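Local coordinates for protein ADP-ribosylating toxin CARDS (PDB 4TLV) that transfers ADP-ribosyl groups from NAD(+) to multiple target proteins as the main virulence factor of Mycoplasma pneumoniae and makes mammalian cells form vacuoles, at residues A[58-70]-A[164-176]. Residues are numbered along the deposited sequence; the frame is centred on the assembly and turned at random.
Sequences AAIRFFGSWLREY and HPAGRVVETTRIN
A short, weakly bonded antiparallel pairing at the edge of the five-stranded sheet of the mono-ADP-ribosyltransferase domain is centred on Leu67 and Val169. Val169 N gives a nearly straight hydrogen bond to Leu67 O (2.7 Å). The return bond, Leu67 N to Val169 O, is longer at 3.3 Å. Trp66 buries the most surface in this contact. Its CG is anti to its carbonyl carbon (chi1 -63°), which lays the indole against 164-176. Val170 CA sits over the five-membered ring, 3.8 Å from its centroid and almost on the ring normal. Val170 CG2 covers the same ring system near CH2, and Pro165 CG meets CZ3. At the indole edge a water lies in the ring plane. It accepts from Trp66 NE1 and donates to Gly64 O and Glu171 O, so it bridges the backbones where they are not directly bonded. Arg168 bends at chi2 (-89°), and its NH1 donates to Trp66 O (2.9 Å) along a bent path. The face of its guanidinium lies over Arg68 CG. The two guanidinium planes are 43° apart, with Arg168 NH2 3.5 Å from Arg68 NE, a close approach of like charges, which a long, weak ion pair of Arg168 NE with Glu252 may partly offset. At the turn end, His164 ND1 donates to Glu69 OE2 (2.6 Å). The carboxylate oxygen lies in the imidazole plane and is met on its anti side. At the other end Ile60 CD1 and Thr173 CB meet tip to tip (3.7 Å), while Thr173 CG2 packs on Gly64 N. Thr173 OG1 and Thr172 OG1 hydrogen-bond glycerol, probably from the crystallisation liquor. Strand 67-68 is outermost, and strand 168-181 separates it from strand 146-156. Ile60 packs on the sheet, touching Val152 of strand 146-156 and Val13 of strand 9-14.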
loop_
_atom_site.group_PDB
_atom_site.type_symbol
_atom_site.label_atom_id
_atom_site.label_comp_id
_atom_site.label_asym_id
_atom_site.label_seq_id
_atom_site.Cartn_x
_atom_site.Cartn_y
_atom_site.Cartn_z
ATOM N N ALA A 58 1.111 8.575 -4.069
ATOM C CA ALA A 58 0.633 7.524 -4.958
ATOM C C ALA A 58 0.042 8.101 -6.249
ATOM O O ALA A 58 0.211 7.523 -7.320
ATOM C CB ALA A 58 -0.385 6.617 -4.233
ATOM N N ALA A 59 -0.650 9.235 -6.157
ATOM C CA ALA A 59 -1.206 9.864 -7.360
ATOM C C ALA A 59 -0.102 10.254 -8.349
ATOM O O ALA A 59 -0.332 10.281 -9.555
ATOM C CB ALA A 59 -2.041 11.103 -7.004
ATOM N N ILE A 60 1.077 10.599 -7.840
ATOM C CA ILE A 60 2.108 11.178 -8.709
ATOM C C ILE A 60 3.181 10.175 -9.140
ATOM O O ILE A 60 4.014 10.475 -10.006
ATOM C CB ILE A 60 2.759 12.452 -8.087
ATOM C CG1 ILE A 60 3.556 13.216 -9.154
ATOM C CG2 ILE A 60 3.688 12.082 -6.955
ATOM C CD1 ILE A 60 3.932 14.647 -8.731
ATOM N N ARG A 61 3.147 8.969 -8.578
ATOM C CA ARG A 61 4.180 7.970 -8.907
ATOM C C ARG A 61 4.376 7.742 -10.414
ATOM O O ARG A 61 5.525 7.701 -10.899
ATOM C CB ARG A 61 3.922 6.644 -8.180
ATOM C CG ARG A 61 4.929 5.503 -8.502
ATOM C CD ARG A 61 6.392 5.917 -8.315
ATOM N NE ARG A 61 7.272 4.833 -8.749
ATOM C CZ ARG A 61 7.603 4.603 -10.021
ATOM N NH1 ARG A 61 7.145 5.401 -10.977
ATOM N NH2 ARG A 61 8.398 3.571 -10.336
ATOM N N PHE A 62 3.286 7.592 -11.169
ATOM C CA PHE A 62 3.421 7.281 -12.605
ATOM C C PHE A 62 4.196 8.397 -13.290
ATOM O O PHE A 62 4.901 8.172 -14.272
ATOM C CB PHE A 62 2.051 7.120 -13.299
ATOM C CG PHE A 62 1.363 8.433 -13.596
ATOM C CD1 PHE A 62 0.606 9.073 -12.619
ATOM C CD2 PHE A 62 1.497 9.044 -14.837
ATOM C CE1 PHE A 62 -0.015 10.298 -12.867
ATOM C CE2 PHE A 62 0.874 10.283 -15.097
ATOM C CZ PHE A 62 0.114 10.902 -14.109
ATOM N N PHE A 63 4.048 9.601 -12.756
ATOM C CA PHE A 63 4.596 10.798 -13.374
ATOM C C PHE A 63 6.131 10.853 -13.248
ATOM O O PHE A 63 6.793 11.623 -13.952
ATOM C CB PHE A 63 3.918 12.034 -12.751
ATOM C CG PHE A 63 4.092 13.295 -13.548
ATOM C CD1 PHE A 63 3.529 13.418 -14.805
ATOM C CD2 PHE A 63 4.792 14.368 -13.023
ATOM C CE1 PHE A 63 3.672 14.589 -15.534
ATOM C CE2 PHE A 63 4.943 15.535 -13.747
ATOM C CZ PHE A 63 4.380 15.642 -15.006
ATOM N N GLY A 64 6.693 10.027 -12.367
ATOM C CA GLY A 64 8.136 9.887 -12.256
ATOM C C GLY A 64 8.768 8.808 -13.135
ATOM O O GLY A 64 9.898 8.382 -12.865
ATOM N N SER A 65 8.052 8.337 -14.163
ATOM C CA SER A 65 8.610 7.341 -15.087
ATOM C C SER A 65 9.919 7.840 -15.692
ATOM O O SER A 65 10.036 9.021 -16.018
ATOM C CB SER A 65 7.649 7.076 -16.243
ATOM O OG SER A 65 6.481 6.418 -15.795
ATOM N N TRP A 66 10.874 6.936 -15.879
ATOM C CA TRP A 66 12.205 7.322 -16.320
ATOM C C TRP A 66 12.256 7.524 -17.835
ATOM O O TRP A 66 11.500 6.907 -18.577
ATOM C CB TRP A 66 13.227 6.266 -15.908
ATOM C CG TRP A 66 13.378 6.074 -14.421
ATOM C CD1 TRP A 66 12.691 6.712 -13.411
ATOM C CD2 TRP A 66 14.287 5.178 -13.787
ATOM N NE1 TRP A 66 13.140 6.257 -12.189
ATOM C CE2 TRP A 66 14.109 5.316 -12.395
ATOM C CE3 TRP A 66 15.235 4.262 -14.268
ATOM C CZ2 TRP A 66 14.850 4.566 -11.475
ATOM C CZ3 TRP A 66 15.968 3.524 -13.354
ATOM C CH2 TRP A 66 15.767 3.683 -11.971
ATOM N N LEU A 67 13.151 8.392 -18.292
ATOM C CA LEU A 67 13.183 8.748 -19.711
ATOM C C LEU A 67 14.196 7.922 -20.475
ATOM O O LEU A 67 15.161 7.446 -19.902
ATOM C CB LEU A 67 13.546 10.227 -19.897
ATOM C CG LEU A 67 12.729 11.277 -19.154
ATOM C CD1 LEU A 67 13.114 12.657 -19.661
ATOM C CD2 LEU A 67 11.250 11.049 -19.342
ATOM N N ARG A 68 13.987 7.788 -21.781
ATOM C CA ARG A 68 15.029 7.286 -22.675
ATOM C C ARG A 68 16.156 8.314 -22.763
ATOM O O ARG A 68 15.966 9.481 -22.425
ATOM C CB ARG A 68 14.464 7.038 -24.073
ATOM C CG ARG A 68 13.411 5.952 -24.138
ATOM C CD ARG A 68 12.882 5.794 -25.561
ATOM N NE ARG A 68 11.945 4.678 -25.672
ATOM C CZ ARG A 68 12.306 3.404 -25.818
ATOM N NH1 ARG A 68 13.593 3.081 -25.872
ATOM N NH2 ARG A 68 11.380 2.452 -25.908
ATOM N N GLU A 69 17.317 7.870 -23.236
ATOM C CA GLU A 69 18.501 8.719 -23.387
ATOM C C GLU A 69 18.444 9.639 -24.606
ATOM O O GLU A 69 19.121 9.391 -25.602
ATOM C CB GLU A 69 19.760 7.844 -23.476
ATOM C CG GLU A 69 19.989 6.980 -22.257
ATOM C CD GLU A 69 21.313 6.232 -22.290
ATOM O OE1 GLU A 69 21.634 5.586 -23.315
ATOM O OE2 GLU A 69 22.031 6.284 -21.270
ATOM N N TYR A 70 17.633 10.693 -24.526
ATOM C CA TYR A 70 17.568 11.713 -25.576
ATOM C C TYR A 70 17.423 13.061 -24.890
ATOM O O TYR A 70 17.204 13.120 -23.682
ATOM C CB TYR A 70 16.368 11.479 -26.499
ATOM C CG TYR A 70 15.034 11.695 -25.815
ATOM C CD1 TYR A 70 14.424 10.670 -25.099
ATOM C CD2 TYR A 70 14.395 12.929 -25.865
ATOM C CE1 TYR A 70 13.208 10.858 -24.460
ATOM C CE2 TYR A 70 13.177 13.132 -25.229
ATOM C CZ TYR A 70 12.589 12.090 -24.525
ATOM O OH TYR A 70 11.379 12.274 -23.886
ATOM N N HIS A 164 22.791 5.961 -16.168
ATOM C CA HIS A 164 21.429 5.640 -16.597
ATOM C C HIS A 164 21.188 4.133 -16.519
ATOM O O HIS A 164 21.653 3.392 -17.373
ATOM C CB HIS A 164 21.228 6.110 -18.034
ATOM C CG HIS A 164 21.518 7.563 -18.235
ATOM N ND1 HIS A 164 21.881 8.086 -19.459
ATOM C CD2 HIS A 164 21.508 8.602 -17.369
ATOM C CE1 HIS A 164 22.072 9.388 -19.340
ATOM N NE2 HIS A 164 21.856 9.728 -18.082
ATOM N N PRO A 165 20.478 3.666 -15.480
ATOM C CA PRO A 165 20.338 2.213 -15.326
ATOM C C PRO A 165 19.601 1.595 -16.524
ATOM O O PRO A 165 18.511 2.047 -16.885
ATOM C CB PRO A 165 19.528 2.070 -14.020
ATOM C CG PRO A 165 19.752 3.408 -13.285
ATOM C CD PRO A 165 19.802 4.414 -14.404
ATOM N N ALA A 166 20.203 0.571 -17.126
ATOM C CA ALA A 166 19.664 -0.051 -18.334
ATOM C C ALA A 166 19.316 0.964 -19.416
ATOM O O ALA A 166 18.381 0.763 -20.187
ATOM C CB ALA A 166 18.443 -0.923 -17.989
ATOM N N GLY A 167 20.044 2.077 -19.458
ATOM C CA GLY A 167 19.832 3.068 -20.500
ATOM C C GLY A 167 18.659 4.011 -20.285
ATOM O O GLY A 167 18.245 4.713 -21.215
ATOM N N ARG A 168 18.105 4.025 -19.073
ATOM C CA ARG A 168 17.008 4.938 -18.741
ATOM C C ARG A 168 17.482 5.986 -17.741
ATOM O O ARG A 168 18.346 5.711 -16.917
ATOM C CB ARG A 168 15.801 4.178 -18.181
ATOM C CG ARG A 168 15.002 3.436 -19.254
ATOM C CD ARG A 168 13.936 4.320 -19.830
ATOM N NE ARG A 168 13.154 3.651 -20.863
ATOM C CZ ARG A 168 12.069 4.161 -21.428
ATOM N NH1 ARG A 168 11.599 5.347 -21.043
ATOM N NH2 ARG A 168 11.441 3.471 -22.372
ATOM N N VAL A 169 16.907 7.182 -17.812
ATOM C CA VAL A 169 17.360 8.295 -16.984
ATOM C C VAL A 169 16.497 8.437 -15.737
ATOM O O VAL A 169 15.291 8.621 -15.844
ATOM C CB VAL A 169 17.279 9.612 -17.757
ATOM C CG1 VAL A 169 17.735 10.762 -16.875
ATOM C CG2 VAL A 169 18.112 9.522 -19.036
ATOM N N VAL A 170 17.124 8.341 -14.566
ATOM C CA VAL A 170 16.417 8.384 -13.292
ATOM C C VAL A 170 15.769 9.740 -13.061
ATOM O O VAL A 170 16.445 10.769 -13.052
ATOM C CB VAL A 170 17.376 8.080 -12.114
ATOM C CG1 VAL A 170 16.639 8.151 -10.781
ATOM C CG2 VAL A 170 18.046 6.707 -12.284
ATOM N N GLU A 171 14.454 9.724 -12.860
ATOM C CA GLU A 171 13.681 10.926 -12.637
ATOM C C GLU A 171 13.036 10.903 -11.262
ATOM O O GLU A 171 12.771 9.835 -10.703
ATOM C CB GLU A 171 12.550 11.033 -13.666
ATOM C CG GLU A 171 13.006 11.038 -15.099
ATOM C CD GLU A 171 13.464 12.408 -15.564
ATOM O OE1 GLU A 171 12.823 13.418 -15.205
ATOM O OE2 GLU A 171 14.463 12.458 -16.305
ATOM N N THR A 172 12.744 12.086 -10.744
ATOM C CA THR A 172 11.883 12.196 -9.578
ATOM C C THR A 172 10.848 13.281 -9.873
ATOM O O THR A 172 10.857 13.877 -10.953
ATOM C CB THR A 172 12.696 12.442 -8.278
ATOM O OG1 THR A 172 11.837 12.286 -7.143
ATOM C CG2 THR A 172 13.333 13.826 -8.259
ATOM N N THR A 173 9.929 13.513 -8.951
ATOM C CA THR A 173 8.888 14.502 -9.167
ATOM C C THR A 173 9.001 15.571 -8.107
ATOM O O THR A 173 9.599 15.357 -7.053
ATOM C CB THR A 173 7.490 13.868 -9.112
ATOM O OG1 THR A 173 7.337 13.189 -7.861
ATOM C CG2 THR A 173 7.329 12.851 -10.240
ATOM N N ARG A 174 8.444 16.737 -8.400
ATOM C CA ARG A 174 8.411 17.819 -7.432
ATOM C C ARG A 174 7.016 18.426 -7.395
ATOM O O ARG A 174 6.385 18.623 -8.438
ATOM C CB ARG A 174 9.441 18.893 -7.798
ATOM C CG ARG A 174 10.881 18.402 -7.761
ATOM C CD ARG A 174 11.832 19.564 -7.977
ATOM N NE ARG A 174 11.432 20.337 -9.145
ATOM C CZ ARG A 174 11.948 21.517 -9.471
ATOM N NH1 ARG A 174 12.893 22.058 -8.711
ATOM N NH2 ARG A 174 11.520 22.154 -10.555
ATOM N N ILE A 175 6.529 18.704 -6.193
ATOM C CA ILE A 175 5.291 19.451 -6.055
ATOM C C ILE A 175 5.643 20.912 -5.763
ATOM O O ILE A 175 6.145 21.252 -4.695
ATOM C CB ILE A 175 4.396 18.860 -4.958
ATOM C CG1 ILE A 175 4.150 17.372 -5.236
ATOM C CG2 ILE A 175 3.066 19.635 -4.872
ATOM C CD1 ILE A 175 3.382 16.656 -4.145
ATOM N N ASN A 176 5.397 21.773 -6.735
ATOM C CA ASN A 176 5.793 23.168 -6.607
ATOM C C ASN A 176 4.784 24.051 -5.859
ATOM O O ASN A 176 3.575 23.964 -6.096
ATOM C CB ASN A 176 6.072 23.727 -7.997
ATOM C CG ASN A 176 7.159 22.942 -8.714
ATOM O OD1 ASN A 176 8.288 22.847 -8.228
ATOM N ND2 ASN A 176 6.815 22.346 -9.854
HETATM O O HOH W 1 10.983 7.739 -10.477
#